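Local coordinates for dipeptide transport protein DPPA (Bacillus subtilis, PDB 1HI9), which cleaves the N-terminal residue from peptides containing D-amino acids, using zinc ions at active sites enclosed in a ten-subunit chamber, at residues F249-K252 / E256-Q259; F47-T52 / K197-L202; R26-G31 / K62-M67; F85-G90 / H115-G120; L136-A141 / E163-V168. All blocks are in the same frame, centred on the assembly; numbering follows the deposited sequence.

Contact 1. Residues F249-K252 / E256-Q259; sequences FQAK and EAYQ
The connection that carries strand 246-250 of the antiparallel sheet into helix 254-268 is held by Glu-256, in the first turn of the helix, gripping the backbone of Lys-252. Glu-256 OE2 accepts a hydrogen bond from Lys-252 N over 2.7 Å, nearly straight at 159°, with the N-H coming in almost on the line of the C-O bond. CG lies opposite the backbone N of Glu-256 (chi1 -158°) and the chain runs on extended, which carries the carboxylate back over the turn. Glutamate suits the place, being long enough to span the turn. Beside this bond Ala-251 CB rests 3.7 Å from Ala-257 CB; two methyl-sized side chains let strand and helix come close. Lys-252 crosses the glutamate chain at about a right angle, its CG 3.2 Å from Glu-256 OE2, while its NZ stops 4.5 Å from that oxygen, beyond a salt bridge. Phe-249 lies close to this carboxylate, its CE2 being 4.0 Å from Glu-256 OE2, and Pro-236 of the second subunit packs on Phe-249 and Glu-256. Asp-253 accepts from Glu-256 N. One carboxylate oxygen thus satisfies a turn N-H, and the nearby ammonium would tend to stabilise its negative charge.

Contact 2. Residues F47-T52 / K197-L202; sequences FNSGCT and KTAFAL
Helix 28-48 ends in a Schellman motif beside helix 187-203, and the backbones come nearest at Ser-49 and Ala-199, whose CA atoms are 6.4 Å apart. Gly-50 is the C-prime residue: with phi at 110° it returns Gly-50 N to Phe-47 O and Cys-51 N to Ala-46 O, and a side chain there would run into the preceding carbonyl oxygen, which explains the glycine. On either side of this glycine, Ser-49 and Cys-51 both point at the second helix, where Leu-202 receives them. Serine is small enough for the helices to approach: Ser-49 CB lies 3.5 Å from Leu-202 CD1, and its OG sits 4.0 Å from Ala-199 CA, a van der Waals contact; the hydroxyl's hydrogen bond goes to Glu-45, in the last turn of helix 28-48. Leucine fits the more buried end because its branched tip reaches two residues at once and also packs on Met-1 and on Leu-149 of strand 148-152, joining the helix pair to the mixed sheet. Cys-51 adds a compact sulfur set against both methyls of that leucine: SG is 3.8 Å from Leu-202 CD2 and 3.9 Å from Leu-202 CD1.

Contact 3. Residues R26-G31 / K62-M67; sequences RNYERG and KMNNLM
As the chain enters helix 28-48, the phenol of Tyr-28 reaches across to the amide of Asn-65 in the loop that follows strand 53-58. At the N-cap position, Asn-27 O accepts from Gly-31 N at 3.0 Å, within the first turn. Tyr-28 comes next and carries the contact. With CG opposite the backbone N (chi1 178°), the ring stands out from the helix and places its hydroxyl at the loop. Tyr-28 OH donates to Asn-65 OD1 over 2.6 Å, meeting a lone pair in the carbonyl plane at a C=O...O angle of 125°. Ring and amide planes stand 75° apart, and Asn-65 OD1 arrives at the edge of the ring, 3.5 Å from Tyr-28 CZ. Two residues on, Arg-30 turns to the assembly, its NH2 in a salt bridge with Glu-69 of the third subunit. On the loop side, Asn-65 ND2 donates to Asp-58 OD1 and to the backbone oxygen of His-60, a zinc ligand; the neighbouring Asn-64 donates instead to Asp-17 of the fourth subunit. Asparagine suits the spot because its amide can accept from the phenol at one end and donate at the other. The buried amide is therefore fixed in rotation, and a chain of bonds from the helix start reaches the backbone of a metal-binding residue, consistent with a second-shell role.

Contact 4. Residues F85-G90 / H115-G120; sequences FSMVEG and HSMIFG
Met-117, from the loop that carries the nucleophile His-115, meets Met-87 and Ser-86 of the loop between strands 76-80 and 97-103, close to the dinuclear zinc site. The interactions between the segments are all van der Waals. The two thioethers run past each other in opposite senses, with Met-87 SD 3.8 Å from Met-117 SD. Bends at chi2 and chi3 (-54° and -73°) curl the end of Met-117 so that its methyl, CE, comes 4.0 Å from Ser-86 OG. No hydrogen bond joins the segments, and the backbones remain well apart, the CA atoms of Met-87 and Met-117 being 9.6 Å from each other; methionine, long and flexible, can bridge such a distance. Hydrogen bonds instead shape the first segment. Phe-85 N donates to Glu-89 OE2 at 2.9 Å, and Val-88 N to Phe-85 O at 2.8 Å, folding it into a compact turn. From the second segment, Met-117 N donates to Glu-133, a zinc ligand, and the His-115 ring stacks on that of His-104, another ligand. Soft, polarisable sulfur thus lies beside the metal site without offering a charge, while the backbone N-H of Met-117 is well placed to help orient the carboxylate of Glu-133.

Contact 5. Residues L136-A141 / E163-V168; sequences LNAYVA and ELIPNV
Ala-138, on helix 133-143, presents its methyl to Leu-164 and Ile-165, at the start of the loop leading from helix 155-162 to strand 169-176. The closer half of the contact is the isoleucine, whose CD1 lies 4.1 Å from Ala-138 CB. CG1 of Ile-165 stands opposite its carbonyl carbon (chi1 -51°) and the chain then extends, so that CD1 leads toward the helix although the CB bond itself runs across it. Leu-164 is looser: its CD2 stays 4.4 Å from Ala-138 CB, and it shares two neighbours, Leu-211 and Arg-129, with the buried ring of Tyr-139. Alanine suits the helix face because its short methyl leaves the reaching to the two branched chains, which are long enough to span the 8.5 Å between the CA atoms of Ala-138 and Ile-165. Farther along, the middle of a type II beta turn from Ile-165 to Val-168, Pro-166 and Asn-167, faces solvent. Proline matches the second position with its phi of -60°, and Asn-167 takes the positive phi of the third. With no hydrogen bond between the segments, helix and loop are joined by apolar burial alone, while the polar Asn-137 of the same helix hydrogen-bonds to Tyr-103 and Tyr-258.

In the fold
Contacts 1, 4 and 5 form a connected group. Tyr-258 of contact 1 touches both others: its OH lies 3.2 Å from Asn-137 OD1 of contact 5, a probable hydrogen bond, and 3.5 Å from Met-87 N of contact 4. Contact 3 joins the group through Met-63, whose CE packs 3.2 Å from Ser-86 OG. Relative to the metals, contact 4 lies nearest, the Met-87 side chain about 4 Å from a zinc ion. The side chain of Asn-65 in contact 3 is about 7 Å from a bound zinc ion. The side chain of Ala-138 in contact 5 is about 13 Å from a bound zinc ion. Contact 2 touches none of the others; contact 5 comes closest, with nearest atoms about 6 Å apart, and helix 28-48 links contact 2 to contact 3.

Contact 1. Residues F249-K252 / E256-Q259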
# COMPACT_ATOMS: atom_id res chain seq x y z
N PHE A 249 -24.48 4.18 36.11
CA PHE A 249 -23.62 5.08 36.86
C PHE A 249 -24.46 6.14 37.58
O PHE A 249 -25.15 6.93 36.93
CB PHE A 249 -22.65 5.78 35.90
CG PHE A 249 -21.80 6.83 36.55
CD1 PHE A 249 -20.71 6.47 37.34
CD2 PHE A 249 -22.13 8.18 36.44
CE1 PHE A 249 -19.97 7.43 38.01
CE2 PHE A 249 -21.40 9.15 37.10
CZ PHE A 249 -20.31 8.77 37.89
N GLN A 250 -24.40 6.14 38.91
CA GLN A 250 -25.13 7.12 39.71
C GLN A 250 -24.28 8.38 39.73
O GLN A 250 -23.15 8.37 40.23
CB GLN A 250 -25.34 6.59 41.14
CG GLN A 250 -25.87 7.62 42.12
CD GLN A 250 -27.26 8.14 41.78
OE1 GLN A 250 -28.26 7.45 41.93
NE2 GLN A 250 -27.32 9.38 41.30
N ALA A 251 -24.81 9.46 39.17
CA ALA A 251 -24.09 10.73 39.10
C ALA A 251 -24.57 11.73 40.15
O ALA A 251 -25.67 11.60 40.69
CB ALA A 251 -24.26 11.34 37.71
N LYS A 252 -23.74 12.73 40.43
CA LYS A 252 -24.06 13.76 41.40
C LYS A 252 -24.99 14.80 40.78
O LYS A 252 -25.80 15.41 41.48
CB LYS A 252 -22.79 14.46 41.88
CG LYS A 252 -21.77 13.53 42.52
CD LYS A 252 -20.60 14.31 43.16
CE LYS A 252 -19.82 15.16 42.15
NZ LYS A 252 -20.60 16.31 41.56
N GLU A 256 -22.04 15.69 35.64
CA GLU A 256 -21.19 14.54 35.89
C GLU A 256 -21.69 13.35 35.06
O GLU A 256 -20.91 12.53 34.57
CB GLU A 256 -21.18 14.16 37.38
CG GLU A 256 -19.96 13.35 37.78
CD GLU A 256 -20.10 12.66 39.13
OE1 GLU A 256 -19.06 12.40 39.78
OE2 GLU A 256 -21.25 12.37 39.54
N ALA A 257 -23.01 13.29 34.90
CA ALA A 257 -23.62 12.21 34.13
C ALA A 257 -23.18 12.31 32.68
O ALA A 257 -22.93 11.30 32.03
CB ALA A 257 -25.15 12.30 34.23
N TYR A 258 -23.08 13.54 32.18
CA TYR A 258 -22.68 13.74 30.79
C TYR A 258 -21.26 13.28 30.58
O TYR A 258 -20.96 12.52 29.66
CB TYR A 258 -22.82 15.22 30.40
CG TYR A 258 -22.76 15.44 28.91
CD1 TYR A 258 -23.86 15.18 28.10
CD2 TYR A 258 -21.59 15.86 28.29
CE1 TYR A 258 -23.81 15.33 26.72
CE2 TYR A 258 -21.52 16.02 26.91
CZ TYR A 258 -22.63 15.75 26.13
OH TYR A 258 -22.56 15.91 24.77
N GLN A 259 -20.36 13.73 31.45
CA GLN A 259 -18.96 13.32 31.34
C GLN A 259 -18.77 11.82 31.54
O GLN A 259 -17.89 11.22 30.93
CB GLN A 259 -18.10 14.12 32.30
CG GLN A 259 -17.92 15.55 31.83
CD GLN A 259 -16.82 16.28 32.58
OE1 GLN A 259 -16.27 17.27 32.08
NE2 GLN A 259 -16.51 15.81 33.78

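Contact 2. Residues F47-T52 / K197-L202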
# COMPACT_ATOMS: atom_id res chain seq x y z
N PHE A 47 -29.43 36.55 14.01
CA PHE A 47 -29.08 37.95 14.15
C PHE A 47 -30.22 38.82 13.65
O PHE A 47 -30.58 39.80 14.29
CB PHE A 47 -27.81 38.26 13.35
CG PHE A 47 -26.55 37.73 13.97
CD1 PHE A 47 -25.70 36.91 13.25
CD2 PHE A 47 -26.21 38.07 15.27
CE1 PHE A 47 -24.52 36.43 13.82
CE2 PHE A 47 -25.04 37.60 15.84
CZ PHE A 47 -24.19 36.78 15.11
N ASN A 48 -30.79 38.44 12.51
CA ASN A 48 -31.89 39.19 11.93
C ASN A 48 -33.08 39.24 12.87
O ASN A 48 -33.93 40.13 12.75
CB ASN A 48 -32.32 38.57 10.61
CG ASN A 48 -33.49 39.30 9.97
OD1 ASN A 48 -33.41 40.51 9.72
ND2 ASN A 48 -34.57 38.58 9.70
N SER A 49 -33.15 38.30 13.80
CA SER A 49 -34.26 38.25 14.74
C SER A 49 -33.96 38.88 16.09
O SER A 49 -34.71 38.68 17.06
CB SER A 49 -34.73 36.80 14.95
OG SER A 49 -35.48 36.33 13.85
N GLY A 50 -32.87 39.64 16.17
CA GLY A 50 -32.55 40.31 17.42
C GLY A 50 -31.34 39.80 18.19
O GLY A 50 -30.73 40.57 18.94
N CYS A 51 -30.99 38.53 18.02
CA CYS A 51 -29.84 37.98 18.74
C CYS A 51 -28.59 38.83 18.55
O CYS A 51 -28.27 39.27 17.44
CB CYS A 51 -29.58 36.54 18.28
SG CYS A 51 -30.90 35.37 18.73
N THR A 52 -27.89 39.06 19.65
CA THR A 52 -26.67 39.86 19.64
C THR A 52 -25.41 38.99 19.61
O THR A 52 -24.33 39.46 19.27
CB THR A 52 -26.60 40.76 20.88
OG1 THR A 52 -26.74 39.96 22.06
CG2 THR A 52 -27.71 41.82 20.83
N LYS A 197 -38.32 28.67 10.15
CA LYS A 197 -38.36 27.96 11.41
C LYS A 197 -37.53 28.63 12.50
O LYS A 197 -37.93 28.68 13.66
CB LYS A 197 -37.90 26.52 11.21
CG LYS A 197 -38.87 25.68 10.40
CD LYS A 197 -40.11 25.33 11.20
CE LYS A 197 -41.01 24.39 10.40
NZ LYS A 197 -42.15 23.87 11.21
N THR A 198 -36.36 29.14 12.13
CA THR A 198 -35.51 29.79 13.11
C THR A 198 -36.19 31.06 13.60
O THR A 198 -36.16 31.38 14.80
CB THR A 198 -34.13 30.15 12.52
OG1 THR A 198 -33.47 28.95 12.10
CG2 THR A 198 -33.27 30.86 13.55
N ALA A 199 -36.81 31.80 12.68
CA ALA A 199 -37.51 33.03 13.04
C ALA A 199 -38.65 32.73 14.00
O ALA A 199 -38.78 33.36 15.06
CB ALA A 199 -38.04 33.72 11.79
N PHE A 200 -39.48 31.75 13.65
CA PHE A 200 -40.61 31.39 14.49
C PHE A 200 -40.16 30.91 15.87
O PHE A 200 -40.76 31.27 16.88
CB PHE A 200 -41.44 30.29 13.84
CG PHE A 200 -42.68 29.93 14.62
CD1 PHE A 200 -43.84 30.69 14.50
CD2 PHE A 200 -42.66 28.86 15.52
CE1 PHE A 200 -44.97 30.40 15.26
CE2 PHE A 200 -43.78 28.56 16.29
CZ PHE A 200 -44.94 29.32 16.16
N ALA A 201 -39.10 30.11 15.89
CA ALA A 201 -38.59 29.57 17.14
C ALA A 201 -38.16 30.66 18.10
O ALA A 201 -38.43 30.58 19.30
CB ALA A 201 -37.42 28.63 16.86
N LEU A 202 -37.48 31.68 17.59
CA LEU A 202 -37.00 32.77 18.42
C LEU A 202 -38.12 33.65 18.97
O LEU A 202 -38.03 34.16 20.09
CB LEU A 202 -35.99 33.63 17.65
CG LEU A 202 -34.58 33.03 17.53
CD1 LEU A 202 -33.77 33.80 16.53
CD2 LEU A 202 -33.92 33.03 18.89

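Contact 3. Residues R26-G31 / K62-M67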
# COMPACT_ATOMS: atom_id res chain seq x y z
N ARG A 26 -14.97 10.02 0.25
CA ARG A 26 -15.15 10.79 -0.99
C ARG A 26 -16.05 12.03 -1.01
O ARG A 26 -15.71 13.01 -1.67
CB ARG A 26 -15.58 9.82 -2.11
CG ARG A 26 -16.34 10.45 -3.30
CD ARG A 26 -16.59 9.37 -4.37
NE ARG A 26 -16.99 8.11 -3.73
CZ ARG A 26 -18.24 7.68 -3.59
NH1 ARG A 26 -19.25 8.39 -4.07
NH2 ARG A 26 -18.47 6.53 -2.95
N ASN A 27 -17.17 11.99 -0.31
CA ASN A 27 -18.06 13.15 -0.35
C ASN A 27 -18.01 14.06 0.85
O ASN A 27 -18.84 14.96 1.00
CB ASN A 27 -19.49 12.70 -0.61
CG ASN A 27 -19.64 12.07 -1.98
OD1 ASN A 27 -19.22 12.66 -2.99
ND2 ASN A 27 -20.24 10.88 -2.04
N TYR A 28 -17.01 13.85 1.70
CA TYR A 28 -16.87 14.65 2.92
C TYR A 28 -16.71 16.16 2.67
O TYR A 28 -17.39 16.96 3.32
CB TYR A 28 -15.68 14.15 3.75
CG TYR A 28 -15.44 14.98 4.99
CD1 TYR A 28 -16.37 14.99 6.04
CD2 TYR A 28 -14.31 15.79 5.10
CE1 TYR A 28 -16.16 15.78 7.17
CE2 TYR A 28 -14.11 16.58 6.22
CZ TYR A 28 -15.03 16.58 7.25
OH TYR A 28 -14.82 17.37 8.35
N GLU A 29 -15.82 16.54 1.76
CA GLU A 29 -15.60 17.95 1.48
C GLU A 29 -16.87 18.68 1.04
O GLU A 29 -17.09 19.83 1.41
CB GLU A 29 -14.48 18.13 0.43
CG GLU A 29 -13.09 17.85 0.97
CD GLU A 29 -11.98 18.28 0.02
OE1 GLU A 29 -11.94 19.48 -0.36
OE2 GLU A 29 -11.15 17.42 -0.36
N ARG A 30 -17.71 18.01 0.26
CA ARG A 30 -18.97 18.61 -0.16
C ARG A 30 -19.87 18.70 1.05
O ARG A 30 -20.60 19.68 1.24
CB ARG A 30 -19.65 17.76 -1.23
CG ARG A 30 -18.97 17.76 -2.58
CD ARG A 30 -19.51 16.62 -3.44
NE ARG A 30 -20.95 16.71 -3.61
CZ ARG A 30 -21.74 15.66 -3.87
NH1 ARG A 30 -21.22 14.45 -3.98
NH2 ARG A 30 -23.05 15.84 -4.02
N GLY A 31 -19.82 17.66 1.89
CA GLY A 31 -20.64 17.62 3.08
C GLY A 31 -20.39 18.77 4.04
O GLY A 31 -21.35 19.41 4.48
N LYS A 62 -14.74 14.65 14.89
CA LYS A 62 -13.57 15.40 15.35
C LYS A 62 -13.90 16.87 15.54
O LYS A 62 -13.04 17.66 15.92
CB LYS A 62 -12.39 15.26 14.37
CG LYS A 62 -11.92 13.84 14.22
CD LYS A 62 -11.55 13.24 15.56
CE LYS A 62 -11.56 11.72 15.50
NZ LYS A 62 -11.20 11.10 16.81
N MET A 63 -15.14 17.22 15.24
CA MET A 63 -15.65 18.58 15.40
C MET A 63 -14.79 19.67 14.76
O MET A 63 -14.66 20.78 15.28
CB MET A 63 -15.86 18.84 16.89
CG MET A 63 -16.78 17.80 17.51
SD MET A 63 -16.69 17.71 19.32
CE MET A 63 -18.01 16.56 19.68
N ASN A 64 -14.22 19.35 13.61
CA ASN A 64 -13.41 20.29 12.84
C ASN A 64 -13.97 20.31 11.42
O ASN A 64 -13.23 20.46 10.43
CB ASN A 64 -11.93 19.86 12.85
CG ASN A 64 -11.73 18.42 12.39
OD1 ASN A 64 -12.64 17.80 11.83
ND2 ASN A 64 -10.52 17.89 12.60
N ASN A 65 -15.29 20.17 11.34
CA ASN A 65 -16.03 20.12 10.07
C ASN A 65 -16.47 21.49 9.56
O ASN A 65 -16.26 21.82 8.39
CB ASN A 65 -17.26 19.24 10.24
CG ASN A 65 -16.96 17.97 11.00
OD1 ASN A 65 -16.29 17.08 10.48
ND2 ASN A 65 -17.44 17.88 12.24
N LEU A 66 -17.11 22.27 10.42
CA LEU A 66 -17.54 23.60 10.02
C LEU A 66 -16.31 24.37 9.54
O LEU A 66 -15.27 24.34 10.20
CB LEU A 66 -18.20 24.33 11.19
CG LEU A 66 -19.57 23.76 11.59
CD1 LEU A 66 -20.05 24.43 12.86
CD2 LEU A 66 -20.55 23.96 10.45
N MET A 67 -16.43 25.03 8.40
CA MET A 67 -15.30 25.76 7.84
C MET A 67 -15.23 27.18 8.36
O MET A 67 -16.07 28.02 8.03
CB MET A 67 -15.38 25.74 6.31
CG MET A 67 -15.56 24.34 5.77
SD MET A 67 -15.28 24.19 4.03
CE MET A 67 -16.82 24.76 3.34

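Contact 4. Residues F85-G90 / H115-G120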
# COMPACT_ATOMS: atom_id res chain seq x y z
N PHE A 85 -17.30 19.25 27.63
CA PHE A 85 -18.70 18.90 27.43
C PHE A 85 -19.14 18.59 26.00
O PHE A 85 -20.29 18.78 25.63
CB PHE A 85 -19.62 19.95 28.08
CG PHE A 85 -19.52 19.98 29.57
CD1 PHE A 85 -18.60 20.81 30.21
CD2 PHE A 85 -20.26 19.10 30.34
CE1 PHE A 85 -18.41 20.75 31.59
CE2 PHE A 85 -20.08 19.03 31.72
CZ PHE A 85 -19.15 19.85 32.35
N SER A 86 -18.18 18.12 25.20
CA SER A 86 -18.42 17.68 23.83
C SER A 86 -19.42 18.50 23.03
O SER A 86 -19.17 19.66 22.71
CB SER A 86 -18.84 16.20 23.86
OG SER A 86 -18.92 15.63 22.56
N MET A 87 -20.56 17.88 22.69
CA MET A 87 -21.61 18.52 21.91
C MET A 87 -22.25 19.77 22.53
O MET A 87 -22.85 20.57 21.81
CB MET A 87 -22.69 17.50 21.57
CG MET A 87 -22.18 16.31 20.80
SD MET A 87 -23.48 15.19 20.22
CE MET A 87 -24.08 16.07 18.81
N VAL A 88 -22.13 19.94 23.85
CA VAL A 88 -22.71 21.13 24.48
C VAL A 88 -21.66 22.03 25.13
O VAL A 88 -21.97 22.82 26.02
CB VAL A 88 -23.81 20.75 25.52
CG1 VAL A 88 -25.08 20.34 24.79
CG2 VAL A 88 -23.34 19.62 26.43
N GLU A 89 -20.42 21.92 24.67
CA GLU A 89 -19.33 22.74 25.17
C GLU A 89 -19.64 24.22 24.92
O GLU A 89 -20.05 24.61 23.83
CB GLU A 89 -18.03 22.38 24.45
CG GLU A 89 -16.87 23.26 24.87
CD GLU A 89 -16.51 23.07 26.33
OE1 GLU A 89 -15.97 24.03 26.94
OE2 GLU A 89 -16.76 21.97 26.87
N GLY A 90 -19.44 25.03 25.95
CA GLY A 90 -19.69 26.46 25.82
C GLY A 90 -21.08 26.92 26.21
O GLY A 90 -21.35 28.11 26.26
N HIS A 115 -27.93 6.75 15.45
CA HIS A 115 -26.92 6.27 16.40
C HIS A 115 -26.88 7.25 17.57
O HIS A 115 -27.57 8.26 17.53
CB HIS A 115 -25.53 6.19 15.76
CG HIS A 115 -24.96 7.52 15.40
ND1 HIS A 115 -25.39 8.25 14.31
CD2 HIS A 115 -24.03 8.29 16.01
CE1 HIS A 115 -24.75 9.40 14.26
NE2 HIS A 115 -23.92 9.45 15.29
N SER A 116 -26.09 6.92 18.59
CA SER A 116 -25.93 7.76 19.77
C SER A 116 -24.46 7.81 20.20
O SER A 116 -23.98 6.89 20.86
CB SER A 116 -26.78 7.22 20.93
OG SER A 116 -28.15 7.25 20.62
N MET A 117 -23.77 8.88 19.83
CA MET A 117 -22.36 9.10 20.13
C MET A 117 -21.42 8.12 19.43
O MET A 117 -20.60 8.53 18.61
CB MET A 117 -22.11 9.07 21.64
CG MET A 117 -22.75 10.23 22.40
SD MET A 117 -22.30 11.89 21.77
CE MET A 117 -20.59 12.05 22.33
N ILE A 118 -21.53 6.83 19.74
CA ILE A 118 -20.69 5.82 19.09
C ILE A 118 -21.57 4.71 18.56
O ILE A 118 -22.70 4.53 19.02
CB ILE A 118 -19.67 5.22 20.08
CG1 ILE A 118 -20.42 4.58 21.25
CG2 ILE A 118 -18.72 6.30 20.57
CD1 ILE A 118 -19.55 3.72 22.13
N PHE A 119 -21.06 3.95 17.60
CA PHE A 119 -21.81 2.85 17.00
C PHE A 119 -22.19 1.81 18.04
O PHE A 119 -23.22 1.15 17.92
CB PHE A 119 -20.99 2.18 15.89
CG PHE A 119 -20.75 3.06 14.69
CD1 PHE A 119 -19.49 3.14 14.10
CD2 PHE A 119 -21.80 3.79 14.13
CE1 PHE A 119 -19.26 3.94 12.98
CE2 PHE A 119 -21.59 4.60 13.01
CZ PHE A 119 -20.31 4.68 12.44
N GLY A 120 -21.36 1.70 19.07
CA GLY A 120 -21.61 0.71 20.11
C GLY A 120 -22.78 0.87 21.06
O GLY A 120 -23.13 -0.09 21.75

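Contact 5. Residues L136-A141 / E163-V168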
# COMPACT_ATOMS: atom_id res chain seq x y z
N LEU A 136 -29.83 13.85 25.76
CA LEU A 136 -28.76 14.18 26.69
C LEU A 136 -28.38 15.65 26.59
O LEU A 136 -28.19 16.32 27.60
CB LEU A 136 -27.53 13.32 26.43
CG LEU A 136 -27.54 11.88 26.94
CD1 LEU A 136 -26.17 11.24 26.64
CD2 LEU A 136 -27.83 11.83 28.43
N ASN A 137 -28.25 16.17 25.36
CA ASN A 137 -27.86 17.56 25.20
C ASN A 137 -28.95 18.51 25.72
O ASN A 137 -28.66 19.57 26.28
CB ASN A 137 -27.52 17.87 23.74
CG ASN A 137 -26.38 17.01 23.20
OD1 ASN A 137 -25.60 16.43 23.96
ND2 ASN A 137 -26.28 16.93 21.89
N ALA A 138 -30.21 18.10 25.56
CA ALA A 138 -31.32 18.91 26.04
C ALA A 138 -31.27 18.96 27.56
O ALA A 138 -31.48 20.01 28.16
CB ALA A 138 -32.65 18.33 25.55
N TYR A 139 -30.97 17.82 28.18
CA TYR A 139 -30.89 17.75 29.63
C TYR A 139 -29.76 18.62 30.16
O TYR A 139 -29.91 19.25 31.22
CB TYR A 139 -30.69 16.31 30.09
CG TYR A 139 -31.97 15.54 30.30
CD1 TYR A 139 -32.10 14.22 29.86
CD2 TYR A 139 -33.06 16.13 30.94
CE1 TYR A 139 -33.27 13.51 30.05
CE2 TYR A 139 -34.25 15.42 31.13
CZ TYR A 139 -34.35 14.11 30.68
OH TYR A 139 -35.51 13.39 30.87
N VAL A 140 -28.63 18.67 29.46
CA VAL A 140 -27.53 19.51 29.92
C VAL A 140 -27.95 20.96 29.76
O VAL A 140 -27.60 21.80 30.57
CB VAL A 140 -26.23 19.26 29.11
CG1 VAL A 140 -25.16 20.27 29.53
CG2 VAL A 140 -25.74 17.84 29.35
N ALA A 141 -28.72 21.25 28.72
CA ALA A 141 -29.20 22.60 28.51
C ALA A 141 -30.13 22.94 29.68
O ALA A 141 -30.12 24.06 30.19
CB ALA A 141 -29.96 22.69 27.19
N GLU A 163 -41.36 14.96 20.92
CA GLU A 163 -41.92 14.00 21.87
C GLU A 163 -41.23 14.13 23.21
O GLU A 163 -41.64 13.53 24.20
CB GLU A 163 -41.76 12.57 21.37
CG GLU A 163 -42.63 12.25 20.16
CD GLU A 163 -42.57 10.79 19.75
OE1 GLU A 163 -43.27 10.42 18.78
OE2 GLU A 163 -41.82 10.01 20.39
N LEU A 164 -40.17 14.94 23.25
CA LEU A 164 -39.40 15.15 24.46
C LEU A 164 -39.54 16.58 24.98
O LEU A 164 -39.66 16.79 26.19
CB LEU A 164 -37.92 14.85 24.19
CG LEU A 164 -36.97 15.06 25.37
CD1 LEU A 164 -37.17 13.95 26.37
CD2 LEU A 164 -35.54 15.08 24.89
N ILE A 165 -39.54 17.54 24.07
CA ILE A 165 -39.65 18.95 24.44
C ILE A 165 -40.95 19.57 23.93
O ILE A 165 -41.12 19.79 22.73
CB ILE A 165 -38.47 19.75 23.85
CG1 ILE A 165 -37.15 19.07 24.19
CG2 ILE A 165 -38.51 21.18 24.38
CD1 ILE A 165 -35.95 19.67 23.48
N PRO A 166 -41.87 19.88 24.85
CA PRO A 166 -43.16 20.48 24.48
C PRO A 166 -43.03 21.84 23.76
O PRO A 166 -42.27 22.71 24.18
CB PRO A 166 -43.87 20.61 25.82
CG PRO A 166 -43.30 19.45 26.63
CD PRO A 166 -41.83 19.55 26.28
N ASN A 167 -43.80 21.99 22.68
CA ASN A 167 -43.82 23.22 21.89
C ASN A 167 -42.53 23.55 21.16
O ASN A 167 -42.40 24.63 20.58
CB ASN A 167 -44.20 24.43 22.77
CG ASN A 167 -45.45 24.18 23.59
OD1 ASN A 167 -46.49 23.81 23.05
ND2 ASN A 167 -45.34 24.37 24.90
N VAL A 168 -41.58 22.63 21.17
CA VAL A 168 -40.32 22.88 20.49
C VAL A 168 -40.57 23.03 19.00
O VAL A 168 -41.47 22.40 18.44
CB VAL A 168 -39.32 21.72 20.72
CG1 VAL A 168 -39.83 20.44 20.07
CG2 VAL A 168 -37.96 22.10 20.16